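Local coordinates for (r)-specific enoyl-coa hydratase (Aeromonas punctata, PDB 1IQ6), which catalyses the hydration of short-chain trans-2-enoyl-CoA with an acyl chain of four to six carbons to the corresponding (3R)-3-hydroxyacyl-CoA, at residues L78-S83 with G127-K132. Numbering follows the deposited sequence.
Sequences LGQSLS and GEAVVK
With chi1 at 63°, the hydroxyl of Ser81 sits between its own backbone N and carbonyl carbon, and from there OG reaches across to accept a hydrogen bond from Glu128 N at 2.8 Å. Serine suits the place because its short hydroxyl can stand in for a backbone acceptor: the regular bond from Glu128 N to Ser81 O is weak, stretched to 3.4 Å. The reverse bond, Ser81 N to Glu128 O, is sound at 2.9 Å, and a water joins Ser81 OG to Glu128 OE1, on the face where the exposed Glu128 lies. Gly127, with no side chain, can bring its CA close to Ser81 O in a CA-H...O contact.

Gln80 extends CG anti to its backbone N (chi1 176°), then bends at chi2. This brings the OE1 end of the amide beside Ala129, 3.3 Å from the small methyl CB, while NE2 donates to Ser81 O at 2.9 Å from above the carbonyl plane. OE1 pairs with Tyr77 OH and NE2 with Thr114 OG1, so a buried polar group is satisfied and its rotation fixed.

At the other end the regular register is interrupted by a classic beta bulge, two residues, Leu78 and Gly79, facing Val130. Leu78 N and Gly79 N both donate to Val130 O, at 2.8 and 3.0 Å, and Val130 N returns a bond to Gly79 O. Leu78 turns toward the partner strand, its apolar, branched side chain suited to a spot beside Val130 CG1 and the methylene chain of Lys132.

In this hotdog-fold sheet, strand 123-132 runs between 109-117 and 76-84. Helix 55-68 packs against Leu82 and Ala129, and residues 79-83 pair antiparallel with a strand of the second subunit, continuing the sheet across the dimer.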
loop_
_atom_site.group_PDB
_atom_site.type_symbol
_atom_site.label_atom_id
_atom_site.label_comp_id
_atom_site.label_asym_id
_atom_site.label_seq_id
_atom_site.Cartn_x
_atom_site.Cartn_y
_atom_site.Cartn_z
ATOM N N LEU B 78 9.587 6.394 3.911
ATOM C CA LEU B 78 10.690 5.540 4.340
ATOM C C LEU B 78 10.137 4.189 4.803
ATOM O O LEU B 78 10.772 3.151 4.624
ATOM C CB LEU B 78 11.484 6.196 5.477
ATOM C CG LEU B 78 12.218 7.501 5.152
ATOM C CD1 LEU B 78 13.007 7.945 6.375
ATOM C CD2 LEU B 78 13.156 7.306 3.969
ATOM N N GLY B 79 8.945 4.202 5.396
ATOM C CA GLY B 79 8.353 2.961 5.857
ATOM C C GLY B 79 6.884 3.098 6.200
ATOM O O GLY B 79 6.403 4.194 6.485
ATOM N N GLN B 80 6.167 1.980 6.160
ATOM C CA GLN B 80 4.748 1.964 6.492
ATOM C C GLN B 80 4.362 0.597 7.023
ATOM O O GLN B 80 4.619 -0.418 6.375
ATOM C CB GLN B 80 3.894 2.282 5.257
ATOM C CG GLN B 80 2.381 2.185 5.494
ATOM C CD GLN B 80 1.829 3.327 6.340
ATOM O OE1 GLN B 80 1.909 4.496 5.956
ATOM N NE2 GLN B 80 1.256 2.988 7.493
ATOM N N SER B 81 3.776 0.563 8.216
ATOM C CA SER B 81 3.316 -0.693 8.798
ATOM C C SER B 81 1.796 -0.674 8.675
ATOM O O SER B 81 1.168 0.381 8.821
ATOM C CB SER B 81 3.734 -0.810 10.269
ATOM O OG SER B 81 3.144 0.199 11.065
ATOM N N LEU B 82 1.209 -1.829 8.387
ATOM C CA LEU B 82 -0.234 -1.930 8.214
ATOM C C LEU B 82 -0.825 -3.166 8.862
ATOM O O LEU B 82 -0.294 -4.262 8.729
ATOM C CB LEU B 82 -0.577 -1.970 6.722
ATOM C CG LEU B 82 -0.100 -0.793 5.876
ATOM C CD1 LEU B 82 -0.109 -1.190 4.403
ATOM C CD2 LEU B 82 -0.975 0.419 6.121
ATOM N N SER B 83 -1.935 -2.979 9.567
ATOM C CA SER B 83 -2.654 -4.077 10.186
ATOM C C SER B 83 -4.101 -3.868 9.741
ATOM O O SER B 83 -4.664 -2.789 9.937
ATOM C CB SER B 83 -2.537 -4.017 11.708
ATOM O OG SER B 83 -1.197 -4.251 12.116
ATOM N N GLY B 127 -1.677 1.589 11.673
ATOM C CA GLY B 127 -0.254 1.360 11.534
ATOM C C GLY B 127 0.495 2.657 11.710
ATOM O O GLY B 127 -0.052 3.630 12.236
ATOM N N GLU B 128 1.747 2.669 11.265
ATOM C CA GLU B 128 2.593 3.848 11.379
ATOM C C GLU B 128 3.419 4.088 10.126
ATOM O O GLU B 128 3.911 3.148 9.499
ATOM C CB GLU B 128 3.560 3.697 12.554
ATOM C CG GLU B 128 2.940 3.677 13.928
ATOM C CD GLU B 128 3.985 3.436 15.000
ATOM O OE1 GLU B 128 4.562 2.331 15.026
ATOM O OE2 GLU B 128 4.239 4.354 15.806
ATOM N N ALA B 129 3.574 5.356 9.773
ATOM C CA ALA B 129 4.380 5.735 8.628
ATOM C C ALA B 129 5.628 6.439 9.145
ATOM O O ALA B 129 5.598 7.111 10.179
ATOM C CB ALA B 129 3.602 6.677 7.715
ATOM N N VAL B 130 6.729 6.249 8.435
ATOM C CA VAL B 130 7.987 6.907 8.762
ATOM C C VAL B 130 8.326 7.643 7.473
ATOM O O VAL B 130 8.413 7.027 6.409
ATOM C CB VAL B 130 9.101 5.895 9.090
ATOM C CG1 VAL B 130 10.403 6.641 9.367
ATOM C CG2 VAL B 130 8.711 5.062 10.307
ATOM N N VAL B 131 8.508 8.957 7.562
ATOM C CA VAL B 131 8.789 9.748 6.372
ATOM C C VAL B 131 9.901 10.773 6.538
ATOM O O VAL B 131 10.088 11.344 7.613
ATOM C CB VAL B 131 7.524 10.511 5.909
ATOM C CG1 VAL B 131 6.385 9.539 5.666
ATOM C CG2 VAL B 131 7.124 11.533 6.953
ATOM N N LYS B 132 10.633 10.993 5.451
ATOM C CA LYS B 132 11.711 11.975 5.423
ATOM C C LYS B 132 11.037 13.317 5.148
ATOM O O LYS B 132 10.225 13.434 4.229
ATOM C CB LYS B 132 12.700 11.639 4.305
ATOM C CG LYS B 132 13.900 12.573 4.227
ATOM C CD LYS B 132 14.827 12.189 3.082
ATOM C CE LYS B 132 15.388 10.788 3.267
ATOM N NZ LYS B 132 16.295 10.402 2.150
HETATM O O HOH W 1 4.008 -0.016 13.742
#